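Long-range contacts in quinoline 2-oxidoreductase medium subunit (Pseudomonas putida, PDB 1T3Q), which binds FAD as the flavoprotein subunit of a molybdenum hydroxylase that oxidises quinoline, and probably passes electrons through that flavin: residues Met1-Phe6 / Leu40-Tyr46; Glu61-Ser65 / Asp83-Cys89; Leu176-Glu182 / Met194-Ser200; Ala191-Ala195 / Leu267-Thr272. All coordinates share one frame; numbering follows the deposited sequence.

How the interactions relate
Interactions 1 and 2 both belong to the FAD-binding domain, whereas interactions 3 and 4 belong to the C-terminal domain; along the chain the first three come strictly in series. Interaction 1 stands apart, its centre 36 Å from that of interaction 2, and ties the amino terminus to the end of helix 36-41, where both the small and large subunits touch it. Interaction 2 sits at an outermost strand of the five-stranded sheet. Interactions 3 and 4, with centres 12 Å apart, share Met194 and Ala195 of strand 193-202, paired with 177-183 and backed by helix 261-284. The side chains of Val45 and Glu182 lie about 7 and 6 Å from FAD, so both domains bring a contact close to the flavin.

Interaction 1 of 4, residues Met1-Phe6 / Leu40-Tyr46; sequences MKFPAF and LAFRLVY
The guanidinium of Arg43 grips the backbone carbonyl of Lys2 side-on, both bonds going to one oxygen. NE lies 2.8 Å from Lys2 O, almost in line with the C=O bond, while NH2 gives a second, more bent bond from above the carbonyl plane. The oxygen stays close to the guanidinium plane, and Pro4 CA sits over one face of that group. The side chain runs extended from CG to NE (chi3 171°), which carries it from the Schellman turn closing helix 36-41 to the amino-terminal loop 1-6.

Apolar contacts flank this grip. Phe3 crosses Leu40 at about a right angle, its CD2 lying 3.6 Å from Leu40 CB, with the ring edge directed at the backbone of Ala41. The Pro4 ring spans Leu40 and Tyr46: CD is 3.8 Å from Leu40 CD2, and CB is 4.0 Å from Tyr46 CD2. Pro4 CG rests against Val45 O, a buried oxygen with no hydrogen-bond partner. At the far end the methyl CE of Met1 reaches Phe42 CE2 at 3.4 Å and also meets Ala41 CB. A CA-H...O contact of 3.0 Å from Met1 CA to Ala41 O joins the backbones there.

Arg43 NH1 forms a salt bridge with Asp129 of the large subunit, and Lys2 NZ pairs with Asp33 and Glu49 of the small subunit. A leucine in place of Arg43 has no N-H to offer, and Lys2 O would probably be left without these two donors and Asp129 without its cationic mate. One arginine thus joins a neutral carbonyl within the chain to an acidic neighbour across the subunit boundary.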
loop_
_atom_site.group_PDB
_atom_site.type_symbol
_atom_site.label_atom_id
_atom_site.label_comp_id
_atom_site.label_asym_id
_atom_site.label_seq_id
_atom_site.Cartn_x
_atom_site.Cartn_y
_atom_site.Cartn_z
ATOM N N MET C 1 -3.536 -14.972 -24.323
ATOM C CA MET C 1 -3.957 -16.280 -23.752
ATOM C C MET C 1 -5.368 -16.189 -23.166
ATOM O O MET C 1 -5.889 -17.163 -22.625
ATOM C CB MET C 1 -2.954 -16.729 -22.687
ATOM C CG MET C 1 -3.258 -18.059 -22.028
ATOM S SD MET C 1 -1.832 -19.169 -22.021
ATOM C CE MET C 1 -2.544 -20.619 -22.816
ATOM N N LYS C 2 -5.981 -15.013 -23.267
ATOM C CA LYS C 2 -7.348 -14.843 -22.787
ATOM C C LYS C 2 -8.250 -15.186 -23.978
ATOM O O LYS C 2 -7.912 -14.880 -25.126
ATOM C CB LYS C 2 -7.602 -13.400 -22.336
ATOM C CG LYS C 2 -6.750 -12.933 -21.158
ATOM C CD LYS C 2 -6.883 -13.851 -19.953
ATOM C CE LYS C 2 -6.035 -13.355 -18.787
ATOM N NZ LYS C 2 -6.152 -14.233 -17.584
ATOM N N PHE C 3 -9.380 -15.833 -23.711
ATOM C CA PHE C 3 -10.303 -16.217 -24.776
ATOM C C PHE C 3 -10.772 -15.007 -25.573
ATOM O O PHE C 3 -10.794 -13.887 -25.065
ATOM C CB PHE C 3 -11.572 -16.865 -24.209
ATOM C CG PHE C 3 -11.324 -17.963 -23.219
ATOM C CD1 PHE C 3 -12.267 -18.225 -22.226
ATOM C CD2 PHE C 3 -10.173 -18.741 -23.276
ATOM C CE1 PHE C 3 -12.066 -19.243 -21.305
ATOM C CE2 PHE C 3 -9.964 -19.767 -22.354
ATOM C CZ PHE C 3 -10.910 -20.016 -21.371
ATOM N N PRO C 4 -11.131 -15.217 -26.848
ATOM C CA PRO C 4 -11.619 -14.088 -27.640
ATOM C C PRO C 4 -13.065 -13.933 -27.156
ATOM O O PRO C 4 -13.573 -14.817 -26.461
ATOM C CB PRO C 4 -11.511 -14.599 -29.077
ATOM C CG PRO C 4 -11.712 -16.065 -28.932
ATOM C CD PRO C 4 -10.919 -16.406 -27.693
ATOM N N ALA C 5 -13.725 -12.834 -27.499
ATOM C CA ALA C 5 -15.095 -12.609 -27.041
ATOM C C ALA C 5 -16.154 -13.478 -27.723
ATOM O O ALA C 5 -15.992 -13.889 -28.868
ATOM C CB ALA C 5 -15.454 -11.137 -27.201
ATOM N N PHE C 6 -17.235 -13.762 -26.996
ATOM C CA PHE C 6 -18.346 -14.558 -27.519
ATOM C C PHE C 6 -19.546 -14.503 -26.577
ATOM O O PHE C 6 -19.401 -14.191 -25.395
ATOM C CB PHE C 6 -17.915 -16.019 -27.738
ATOM C CG PHE C 6 -17.288 -16.665 -26.528
ATOM C CD1 PHE C 6 -18.071 -17.083 -25.454
ATOM C CD2 PHE C 6 -15.905 -16.827 -26.451
ATOM C CE1 PHE C 6 -17.482 -17.651 -24.319
ATOM C CE2 PHE C 6 -15.310 -17.393 -25.326
ATOM C CZ PHE C 6 -16.101 -17.806 -24.256
ATOM N N LEU C 40 -9.372 -21.901 -27.318
ATOM C CA LEU C 40 -9.776 -20.504 -27.211
ATOM C C LEU C 40 -8.665 -19.685 -26.570
ATOM O O LEU C 40 -8.440 -18.532 -26.939
ATOM C CB LEU C 40 -11.057 -20.377 -26.377
ATOM C CG LEU C 40 -12.366 -20.780 -27.064
ATOM C CD1 LEU C 40 -13.497 -20.817 -26.050
ATOM C CD2 LEU C 40 -12.679 -19.784 -28.170
ATOM N N ALA C 41 -7.977 -20.286 -25.601
ATOM C CA ALA C 41 -6.880 -19.615 -24.910
ATOM C C ALA C 41 -5.765 -19.273 -25.899
ATOM O O ALA C 41 -5.087 -18.257 -25.755
ATOM C CB ALA C 41 -6.340 -20.506 -23.786
ATOM N N PHE C 42 -5.585 -20.129 -26.902
ATOM C CA PHE C 42 -4.568 -19.916 -27.930
ATOM C C PHE C 42 -5.169 -19.157 -29.103
ATOM O O PHE C 42 -4.498 -18.913 -30.106
ATOM C CB PHE C 42 -4.032 -21.257 -28.425
ATOM C CG PHE C 42 -3.134 -21.949 -27.443
ATOM C CD1 PHE C 42 -3.179 -23.330 -27.297
ATOM C CD2 PHE C 42 -2.228 -21.224 -26.676
ATOM C CE1 PHE C 42 -2.331 -23.978 -26.400
ATOM C CE2 PHE C 42 -1.377 -21.864 -25.778
ATOM C CZ PHE C 42 -1.429 -23.240 -25.639
ATOM N N ARG C 43 -6.443 -18.803 -28.971
ATOM C CA ARG C 43 -7.159 -18.084 -30.010
ATOM C C ARG C 43 -7.029 -18.780 -31.355
ATOM O O ARG C 43 -6.745 -18.150 -32.376
ATOM C CB ARG C 43 -6.663 -16.636 -30.089
ATOM C CG ARG C 43 -6.860 -15.897 -28.775
ATOM C CD ARG C 43 -6.939 -14.392 -28.934
ATOM N NE ARG C 43 -7.336 -13.775 -27.671
ATOM C CZ ARG C 43 -7.783 -12.532 -27.543
ATOM N NH1 ARG C 43 -7.899 -11.744 -28.607
ATOM N NH2 ARG C 43 -8.129 -12.077 -26.346
ATOM N N LEU C 44 -7.240 -20.094 -31.340
ATOM C CA LEU C 44 -7.171 -20.917 -32.542
ATOM C C LEU C 44 -8.559 -21.049 -33.169
ATOM O O LEU C 44 -8.697 -21.537 -34.289
ATOM C CB LEU C 44 -6.610 -22.301 -32.209
ATOM C CG LEU C 44 -5.153 -22.304 -31.737
ATOM C CD1 LEU C 44 -4.734 -23.712 -31.351
ATOM C CD2 LEU C 44 -4.259 -21.761 -32.848
ATOM N N VAL C 45 -9.580 -20.625 -32.432
ATOM C CA VAL C 45 -10.956 -20.651 -32.921
ATOM C C VAL C 45 -11.621 -19.372 -32.445
ATOM O O VAL C 45 -11.279 -18.846 -31.382
ATOM C CB VAL C 45 -11.763 -21.874 -32.393
ATOM C CG1 VAL C 45 -11.122 -23.171 -32.875
ATOM C CG2 VAL C 45 -11.842 -21.845 -30.877
ATOM N N TYR C 46 -12.564 -18.865 -33.232
ATOM C CA TYR C 46 -13.248 -17.633 -32.882
ATOM C C TYR C 46 -14.759 -17.770 -32.989
ATOM O O TYR C 46 -15.377 -17.245 -33.912
ATOM C CB TYR C 46 -12.778 -16.492 -33.786
ATOM C CG TYR C 46 -11.297 -16.209 -33.702
ATOM C CD1 TYR C 46 -10.374 -16.992 -34.392
ATOM C CD2 TYR C 46 -10.816 -15.153 -32.926
ATOM C CE1 TYR C 46 -9.002 -16.730 -34.314
ATOM C CE2 TYR C 46 -9.449 -14.884 -32.838
ATOM C CZ TYR C 46 -8.549 -15.675 -33.534
ATOM O OH TYR C 46 -7.201 -15.399 -33.459
#

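Interaction 2 of 4, residues Glu61-Ser65 / Asp83-Cys89; sequences EISQS and DPTVAKC
Asp83 meets Ile62, the two side chains coming from opposite directions, with Ile62 CD1 3.7 Å from the carboxylate carbon CG. The same carboxylate caps helix 84-89: with CG anti to the backbone nitrogen (chi1 178°), OD1 turns its anti lone pair to Val86 N and accepts a 2.9 Å bond. A leucine here would take away that acceptor, and Val86 N at the open first turn is likely to be left without its capping partner.

Thr85 comes next and faces the strand between two of its residues. Its CB lies 4.1 Å from Ile62 CG2, and its methyl CG2 touches Gln64 CB. The arrangement is a helix packed on an edge strand: 62-65 is outermost in the five-stranded antiparallel sheet of the FAD-binding domain, and the helix axis passes 8.4 Å from it at 40°. Val86 follows, buried, and crosses Ile62 at about a right angle, its CG2 being 4.0 Å from Ile62 CG2. Leu69 of the adjoining strand 68-72 touches both Ile62 and Val86, while Leu93 and Pro94 of helix 92-97 pack against Val86.

One turn further on, Cys89 directs SG to the amide end of Gln64, where it lies 3.5 Å from OE1 and 3.6 Å from CD. The chain of Gln64 is extended beyond CG, which brings its amide end across to that sulfur, and its CB also approaches SG. Leu69 and Ile173 also touch the Cys89 side chain.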
loop_
_atom_site.group_PDB
_atom_site.type_symbol
_atom_site.label_atom_id
_atom_site.label_comp_id
_atom_site.label_asym_id
_atom_site.label_seq_id
_atom_site.Cartn_x
_atom_site.Cartn_y
_atom_site.Cartn_z
ATOM N N GLU C 61 -27.890 -39.274 -19.648
ATOM C CA GLU C 61 -28.368 -40.620 -19.352
ATOM C C GLU C 61 -27.446 -41.779 -19.726
ATOM O O GLU C 61 -26.773 -41.761 -20.758
ATOM C CB GLU C 61 -29.725 -40.853 -20.026
ATOM C CG GLU C 61 -30.767 -39.780 -19.764
ATOM C CD GLU C 61 -32.100 -40.097 -20.420
ATOM N N ILE C 62 -27.430 -42.786 -18.859
ATOM C CA ILE C 62 -26.665 -44.004 -19.074
ATOM C C ILE C 62 -27.692 -45.111 -18.882
ATOM O O ILE C 62 -28.422 -45.113 -17.892
ATOM C CB ILE C 62 -25.547 -44.201 -18.027
ATOM C CG1 ILE C 62 -24.466 -43.131 -18.189
ATOM C CG2 ILE C 62 -24.937 -45.592 -18.183
ATOM C CD1 ILE C 62 -23.309 -43.288 -17.211
ATOM N N SER C 63 -27.763 -46.039 -19.831
ATOM C CA SER C 63 -28.712 -47.137 -19.731
ATOM C C SER C 63 -28.255 -48.337 -20.545
ATOM O O SER C 63 -27.319 -48.244 -21.345
ATOM C CB SER C 63 -30.095 -46.686 -20.209
ATOM O OG SER C 63 -30.071 -46.329 -21.580
ATOM N N GLN C 64 -28.917 -49.469 -20.326
ATOM C CA GLN C 64 -28.596 -50.694 -21.045
ATOM C C GLN C 64 -29.891 -51.321 -21.552
ATOM O O GLN C 64 -30.935 -51.216 -20.908
ATOM C CB GLN C 64 -27.870 -51.677 -20.125
ATOM C CG GLN C 64 -28.711 -52.871 -19.707
ATOM C CD GLN C 64 -27.955 -53.833 -18.825
ATOM O OE1 GLN C 64 -27.587 -53.499 -17.701
ATOM N NE2 GLN C 64 -27.710 -55.036 -19.333
ATOM N N SER C 65 -29.822 -51.971 -22.708
ATOM C CA SER C 65 -30.999 -52.605 -23.284
ATOM C C SER C 65 -30.638 -53.538 -24.429
ATOM O O SER C 65 -30.008 -53.127 -25.402
ATOM C CB SER C 65 -31.979 -51.543 -23.787
ATOM O OG SER C 65 -33.120 -52.140 -24.380
ATOM N N ASP C 83 -19.495 -45.353 -13.027
ATOM C CA ASP C 83 -20.882 -45.801 -13.077
ATOM C C ASP C 83 -21.026 -47.329 -13.070
ATOM O O ASP C 83 -20.356 -48.031 -13.828
ATOM C CB ASP C 83 -21.577 -45.214 -14.306
ATOM C CG ASP C 83 -23.009 -45.685 -14.442
ATOM O OD1 ASP C 83 -23.222 -46.773 -15.013
ATOM O OD2 ASP C 83 -23.918 -44.973 -13.965
ATOM N N PRO C 84 -21.914 -47.856 -12.207
ATOM C CA PRO C 84 -22.186 -49.290 -12.053
ATOM C C PRO C 84 -22.628 -49.974 -13.345
ATOM O O PRO C 84 -22.137 -51.049 -13.687
ATOM C CB PRO C 84 -23.288 -49.324 -10.994
ATOM C CG PRO C 84 -23.035 -48.091 -10.197
ATOM C CD PRO C 84 -22.736 -47.075 -11.267
ATOM N N THR C 85 -23.565 -49.352 -14.053
ATOM C CA THR C 85 -24.068 -49.913 -15.298
ATOM C C THR C 85 -22.935 -50.105 -16.296
ATOM O O THR C 85 -22.764 -51.189 -16.850
ATOM C CB THR C 85 -25.138 -49.006 -15.926
ATOM O OG1 THR C 85 -26.206 -48.820 -14.993
ATOM C CG2 THR C 85 -25.693 -49.635 -17.193
ATOM N N VAL C 86 -22.160 -49.051 -16.526
ATOM C CA VAL C 86 -21.043 -49.132 -17.454
ATOM C C VAL C 86 -20.079 -50.222 -17.011
ATOM O O VAL C 86 -19.633 -51.039 -17.816
ATOM C CB VAL C 86 -20.271 -47.799 -17.519
ATOM C CG1 VAL C 86 -19.003 -47.979 -18.337
ATOM C CG2 VAL C 86 -21.151 -46.719 -18.129
ATOM N N ALA C 87 -19.769 -50.229 -15.720
ATOM C CA ALA C 87 -18.846 -51.203 -15.159
ATOM C C ALA C 87 -19.248 -52.650 -15.434
ATOM O O ALA C 87 -18.394 -53.491 -15.716
ATOM C CB ALA C 87 -18.706 -50.978 -13.654
ATOM N N LYS C 88 -20.542 -52.945 -15.362
ATOM C CA LYS C 88 -20.990 -54.314 -15.586
ATOM C C LYS C 88 -21.166 -54.674 -17.062
ATOM O O LYS C 88 -20.957 -55.823 -17.454
ATOM C CB LYS C 88 -22.297 -54.577 -14.827
ATOM N N CYS C 89 -21.540 -53.694 -17.879
ATOM C CA CYS C 89 -21.748 -53.937 -19.302
ATOM C C CYS C 89 -20.490 -53.861 -20.164
ATOM O O CYS C 89 -20.265 -54.725 -21.010
ATOM C CB CYS C 89 -22.789 -52.961 -19.852
ATOM S SG CYS C 89 -24.435 -53.167 -19.147
#

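Interaction 3 of 4, residues Leu176-Glu182 / Met194-Ser200; sequences LHWEFDE and MAAAGLS
Trp178 lays its indole over the backbone of Gly198, and the packing here is tight, with CZ3 3.2 Å from Gly198 N. Gly198 CA stands 3.5 Å from the centroid of the six-membered ring, close to the ring normal, a CH-pi contact; a CB on this residue would collide with the ring. The indole arrives there with CG anti to its carbonyl carbon (chi1 -68°), and its CZ3 also reaches Ala196 CB at 3.8 Å. Further along the same face, Phe180 lays CZ 3.7 Å from Met194 CB, and Met194 SD comes to the edge of the ring, 5.1 Å from its centroid, a Met-aromatic contact. Glu182 lies alongside Met194, their CB atoms 3.6 Å apart.

The face of His177, Glu179 and Asp181 is looser: their side-chain ends lead away from the partner strand, while Ala195, Ala197 and Leu199 pack towards helix 261-284. Glu179 pairs with Lys95 and Asp181 with Arg274.

Six backbone bonds knit this antiparallel hairpin, two at each of the pairs His177-Leu199, Glu179-Ala197 and Asp181-Ala195. The straightest, from His177 N to Leu199 O, measures 2.8 Å at 176°. Glu182 OE2 also lies near Glu123, which binds FAD; two carboxylates this close would probably raise the proton affinity of at least one. Backbone bonds thus set the register, the apolar Trp178, Phe180 and Met194 meet helix 123-130, and salt bridges probably balance the acidic opposite face.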
loop_
_atom_site.group_PDB
_atom_site.type_symbol
_atom_site.label_atom_id
_atom_site.label_comp_id
_atom_site.label_asym_id
_atom_site.label_seq_id
_atom_site.Cartn_x
_atom_site.Cartn_y
_atom_site.Cartn_z
ATOM N N LEU C 176 -15.989 -60.598 -26.854
ATOM C CA LEU C 176 -14.551 -60.783 -26.720
ATOM C C LEU C 176 -14.096 -60.230 -25.380
ATOM O O LEU C 176 -14.737 -59.340 -24.818
ATOM C CB LEU C 176 -13.813 -60.023 -27.825
ATOM C CG LEU C 176 -14.053 -60.401 -29.284
ATOM C CD1 LEU C 176 -13.522 -59.295 -30.189
ATOM C CD2 LEU C 176 -13.372 -61.731 -29.587
ATOM N N HIS C 177 -12.991 -60.759 -24.863
ATOM C CA HIS C 177 -12.438 -60.260 -23.613
ATOM C C HIS C 177 -11.369 -59.233 -23.986
ATOM O O HIS C 177 -10.382 -59.566 -24.645
ATOM C CB HIS C 177 -11.807 -61.381 -22.796
ATOM C CG HIS C 177 -11.086 -60.891 -21.581
ATOM N ND1 HIS C 177 -9.786 -60.437 -21.623
ATOM C CD2 HIS C 177 -11.506 -60.718 -20.305
ATOM C CE1 HIS C 177 -9.436 -60.004 -20.426
ATOM N NE2 HIS C 177 -10.461 -60.162 -19.608
ATOM N N TRP C 178 -11.572 -57.993 -23.554
ATOM C CA TRP C 178 -10.660 -56.899 -23.875
ATOM C C TRP C 178 -9.655 -56.467 -22.815
ATOM O O TRP C 178 -9.924 -56.509 -21.613
ATOM C CB TRP C 178 -11.456 -55.654 -24.267
ATOM C CG TRP C 178 -12.194 -55.751 -25.552
ATOM C CD1 TRP C 178 -13.512 -56.073 -25.728
ATOM C CD2 TRP C 178 -11.665 -55.494 -26.854
ATOM N NE1 TRP C 178 -13.835 -56.026 -27.065
ATOM C CE2 TRP C 178 -12.719 -55.674 -27.777
ATOM C CE3 TRP C 178 -10.400 -55.126 -27.332
ATOM C CZ2 TRP C 178 -12.547 -55.498 -29.156
ATOM C CZ3 TRP C 178 -10.229 -54.951 -28.705
ATOM C CH2 TRP C 178 -11.299 -55.139 -29.598
ATOM N N GLU C 179 -8.496 -56.028 -23.293
ATOM C CA GLU C 179 -7.434 -55.503 -22.447
ATOM C C GLU C 179 -6.853 -54.347 -23.250
ATOM O O GLU C 179 -6.803 -54.402 -24.481
ATOM C CB GLU C 179 -6.364 -56.561 -22.152
ATOM C CG GLU C 179 -6.855 -57.692 -21.253
ATOM C CD GLU C 179 -7.271 -57.224 -19.860
ATOM O OE1 GLU C 179 -7.828 -58.045 -19.099
ATOM O OE2 GLU C 179 -7.039 -56.047 -19.518
ATOM N N PHE C 180 -6.428 -53.301 -22.554
ATOM C CA PHE C 180 -5.892 -52.114 -23.205
ATOM C C PHE C 180 -4.624 -51.630 -22.519
ATOM O O PHE C 180 -4.420 -51.862 -21.328
ATOM C CB PHE C 180 -6.948 -51.002 -23.165
ATOM C CG PHE C 180 -6.442 -49.650 -23.591
ATOM C CD1 PHE C 180 -6.521 -49.246 -24.921
ATOM C CD2 PHE C 180 -5.895 -48.772 -22.657
ATOM C CE1 PHE C 180 -6.065 -47.986 -25.317
ATOM C CE2 PHE C 180 -5.433 -47.509 -23.040
ATOM C CZ PHE C 180 -5.520 -47.114 -24.373
ATOM N N ASP C 181 -3.776 -50.952 -23.281
ATOM C CA ASP C 181 -2.545 -50.403 -22.743
ATOM C C ASP C 181 -2.023 -49.359 -23.716
ATOM O O ASP C 181 -2.464 -49.294 -24.860
ATOM C CB ASP C 181 -1.505 -51.503 -22.543
ATOM C CG ASP C 181 -0.425 -51.108 -21.556
ATOM O OD1 ASP C 181 0.506 -51.913 -21.357
ATOM O OD2 ASP C 181 -0.506 -50.001 -20.975
ATOM N N GLU C 182 -1.093 -48.532 -23.259
ATOM C CA GLU C 182 -0.535 -47.494 -24.108
ATOM C C GLU C 182 0.821 -47.062 -23.571
ATOM O O GLU C 182 1.204 -47.432 -22.465
ATOM C CB GLU C 182 -1.477 -46.286 -24.147
ATOM C CG GLU C 182 -1.504 -45.465 -22.856
ATOM C CD GLU C 182 -2.534 -44.351 -22.892
ATOM O OE1 GLU C 182 -2.369 -43.350 -22.159
ATOM O OE2 GLU C 182 -3.519 -44.481 -23.647
ATOM N N MET C 194 -1.158 -46.560 -28.562
ATOM C CA MET C 194 -2.067 -47.309 -27.707
ATOM C C MET C 194 -2.521 -48.537 -28.480
ATOM O O MET C 194 -2.469 -48.557 -29.709
ATOM C CB MET C 194 -3.268 -46.460 -27.280
ATOM C CG MET C 194 -4.115 -45.887 -28.406
ATOM S SD MET C 194 -5.530 -44.987 -27.727
ATOM C CE MET C 194 -4.781 -43.449 -27.271
ATOM N N ALA C 195 -2.932 -49.574 -27.760
ATOM C CA ALA C 195 -3.376 -50.799 -28.402
ATOM C C ALA C 195 -4.414 -51.515 -27.552
ATOM O O ALA C 195 -4.411 -51.423 -26.322
ATOM C CB ALA C 195 -2.186 -51.722 -28.662
ATOM N N ALA C 196 -5.308 -52.222 -28.227
ATOM C CA ALA C 196 -6.358 -52.969 -27.559
ATOM C C ALA C 196 -6.382 -54.353 -28.176
ATOM O O ALA C 196 -6.114 -54.520 -29.368
ATOM C CB ALA C 196 -7.705 -52.278 -27.751
ATOM N N ALA C 197 -6.686 -55.349 -27.358
ATOM C CA ALA C 197 -6.741 -56.717 -27.842
ATOM C C ALA C 197 -7.987 -57.382 -27.286
ATOM O O ALA C 197 -8.158 -57.478 -26.069
ATOM C CB ALA C 197 -5.497 -57.481 -27.406
ATOM N N GLY C 198 -8.864 -57.808 -28.191
ATOM C CA GLY C 198 -10.086 -58.484 -27.797
ATOM C C GLY C 198 -9.952 -59.928 -28.236
ATOM O O GLY C 198 -9.791 -60.206 -29.427
ATOM N N LEU C 199 -10.018 -60.854 -27.285
ATOM C CA LEU C 199 -9.862 -62.262 -27.611
ATOM C C LEU C 199 -10.976 -63.165 -27.127
ATOM O O LEU C 199 -11.627 -62.899 -26.116
ATOM C CB LEU C 199 -8.554 -62.796 -27.029
ATOM C CG LEU C 199 -7.261 -62.065 -27.370
ATOM C CD1 LEU C 199 -6.112 -62.735 -26.635
ATOM C CD2 LEU C 199 -7.031 -62.079 -28.871
ATOM N N SER C 200 -11.173 -64.244 -27.872
ATOM C CA SER C 200 -12.146 -65.266 -27.534
ATOM C C SER C 200 -11.294 -66.528 -27.451
ATOM O O SER C 200 -10.650 -66.917 -28.427
ATOM C CB SER C 200 -13.196 -65.407 -28.631
ATOM O OG SER C 200 -14.071 -66.480 -28.331
#

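Interaction 4 of 4, residues Ala191-Ala195 / Leu267-Thr272; sequences ALVMA and LAKAIT
Val193 has CG1 anti to its carbonyl carbon (chi1 -61°), which wedges CG2 between its own backbone nitrogen and carbonyl carbon and sends that methyl to the helix. There CG2 meets Ile271 CG1 at 3.8 Å and Leu267 CB at 3.9 Å, while the other branch, CG1, lies 4.1 Å from Ala268 CB. Three helix residues, one turn apart or adjacent, therefore receive a single valine. The CG2 branch of Ile271, anti to the backbone nitrogen, extends to Ala195 CB.

Leu192 and Leu267 touch through their CD1 methyls, 3.7 Å apart, at the start of the contact. At its other end Thr272 OG1 is 3.8 Å from Ala195 CB. That hydroxyl donates to Ala268 O at 2.7 Å, and Thr272 N reaches the same oxygen from the opposite face of the carbonyl plane. The hydroxyl's hydrogen bond is thus made within the helix, and its oxygen merely packs against the Ala195 methyl.

The axes of 193-195 and 267-272 approach to 7.9 Å at 28°. Helix 261-284 backs the four-stranded sheet here, Thr272 also resting on Ile211 and Leu213 of strand 205-214, and Leu267 on Tyr183 of strand 177-183, while helix 237-248 packs against Ala268 and Lys269.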
loop_
_atom_site.group_PDB
_atom_site.type_symbol
_atom_site.label_atom_id
_atom_site.label_comp_id
_atom_site.label_asym_id
_atom_site.label_seq_id
_atom_site.Cartn_x
_atom_site.Cartn_y
_atom_site.Cartn_z
ATOM N N ALA C 191 -0.696 -40.464 -25.190
ATOM C CA ALA C 191 0.050 -41.638 -25.617
ATOM C C ALA C 191 0.729 -41.507 -26.969
ATOM O O ALA C 191 0.193 -40.899 -27.890
ATOM C CB ALA C 191 -0.873 -42.850 -25.629
ATOM N N LEU C 192 1.922 -42.077 -27.081
ATOM C CA LEU C 192 2.633 -42.067 -28.347
ATOM C C LEU C 192 1.976 -43.172 -29.168
ATOM O O LEU C 192 1.848 -43.066 -30.386
ATOM C CB LEU C 192 4.119 -42.376 -28.147
ATOM C CG LEU C 192 4.969 -41.294 -27.474
ATOM C CD1 LEU C 192 6.419 -41.746 -27.423
ATOM C CD2 LEU C 192 4.851 -39.989 -28.250
ATOM N N VAL C 193 1.551 -44.229 -28.472
ATOM C CA VAL C 193 0.891 -45.371 -29.098
ATOM C C VAL C 193 -0.006 -46.093 -28.095
ATOM O O VAL C 193 0.330 -46.208 -26.914
ATOM C CB VAL C 193 1.914 -46.407 -29.643
ATOM C CG1 VAL C 193 2.806 -45.769 -30.698
ATOM C CG2 VAL C 193 2.763 -46.961 -28.497
ATOM N N MET C 194 -1.158 -46.560 -28.562
ATOM C CA MET C 194 -2.067 -47.309 -27.707
ATOM C C MET C 194 -2.521 -48.537 -28.480
ATOM O O MET C 194 -2.469 -48.557 -29.709
ATOM C CB MET C 194 -3.268 -46.460 -27.280
ATOM C CG MET C 194 -4.115 -45.887 -28.406
ATOM S SD MET C 194 -5.530 -44.987 -27.727
ATOM C CE MET C 194 -4.781 -43.449 -27.271
ATOM N N ALA C 195 -2.932 -49.574 -27.760
ATOM C CA ALA C 195 -3.376 -50.799 -28.402
ATOM C C ALA C 195 -4.414 -51.515 -27.552
ATOM O O ALA C 195 -4.411 -51.423 -26.322
ATOM C CB ALA C 195 -2.186 -51.722 -28.662
ATOM N N LEU C 267 7.728 -49.005 -30.389
ATOM C CA LEU C 267 6.856 -48.942 -29.226
ATOM C C LEU C 267 5.498 -49.586 -29.513
ATOM O O LEU C 267 4.946 -50.295 -28.671
ATOM C CB LEU C 267 6.660 -47.485 -28.787
ATOM C CG LEU C 267 7.895 -46.730 -28.273
ATOM C CD1 LEU C 267 7.523 -45.287 -27.970
ATOM C CD2 LEU C 267 8.445 -47.407 -27.022
ATOM N N ALA C 268 4.962 -49.341 -30.704
ATOM C CA ALA C 268 3.672 -49.903 -31.081
ATOM C C ALA C 268 3.742 -51.427 -31.047
ATOM O O ALA C 268 2.808 -52.094 -30.616
ATOM C CB ALA C 268 3.277 -49.424 -32.476
ATOM N N LYS C 269 4.868 -51.968 -31.496
ATOM C CA LYS C 269 5.070 -53.410 -31.524
ATOM C C LYS C 269 5.194 -53.965 -30.102
ATOM O O LYS C 269 4.609 -55.002 -29.774
ATOM C CB LYS C 269 6.325 -53.724 -32.348
ATOM C CG LYS C 269 6.529 -55.189 -32.707
ATOM C CD LYS C 269 7.212 -55.953 -31.587
ATOM C CE LYS C 269 7.567 -57.368 -32.019
ATOM N NZ LYS C 269 8.302 -58.096 -30.947
ATOM N N ALA C 270 5.939 -53.261 -29.254
ATOM C CA ALA C 270 6.137 -53.691 -27.869
ATOM C C ALA C 270 4.834 -53.656 -27.079
ATOM O O ALA C 270 4.535 -54.572 -26.319
ATOM C CB ALA C 270 7.180 -52.804 -27.189
ATOM N N ILE C 271 4.063 -52.592 -27.263
ATOM C CA ILE C 271 2.797 -52.441 -26.559
ATOM C C ILE C 271 1.753 -53.452 -27.038
ATOM O O ILE C 271 0.999 -54.014 -26.237
ATOM C CB ILE C 271 2.246 -51.015 -26.742
ATOM C CG1 ILE C 271 3.257 -50.003 -26.190
ATOM C CG2 ILE C 271 0.900 -50.874 -26.048
ATOM C CD1 ILE C 271 3.594 -50.200 -24.721
ATOM N N THR C 272 1.711 -53.681 -28.346
ATOM C CA THR C 272 0.755 -54.620 -28.922
ATOM C C THR C 272 1.014 -56.032 -28.412
ATOM O O THR C 272 0.086 -56.749 -28.039
ATOM C CB THR C 272 0.826 -54.603 -30.459
ATOM O OG1 THR C 272 0.375 -53.329 -30.934
ATOM C CG2 THR C 272 -0.047 -55.701 -31.057
#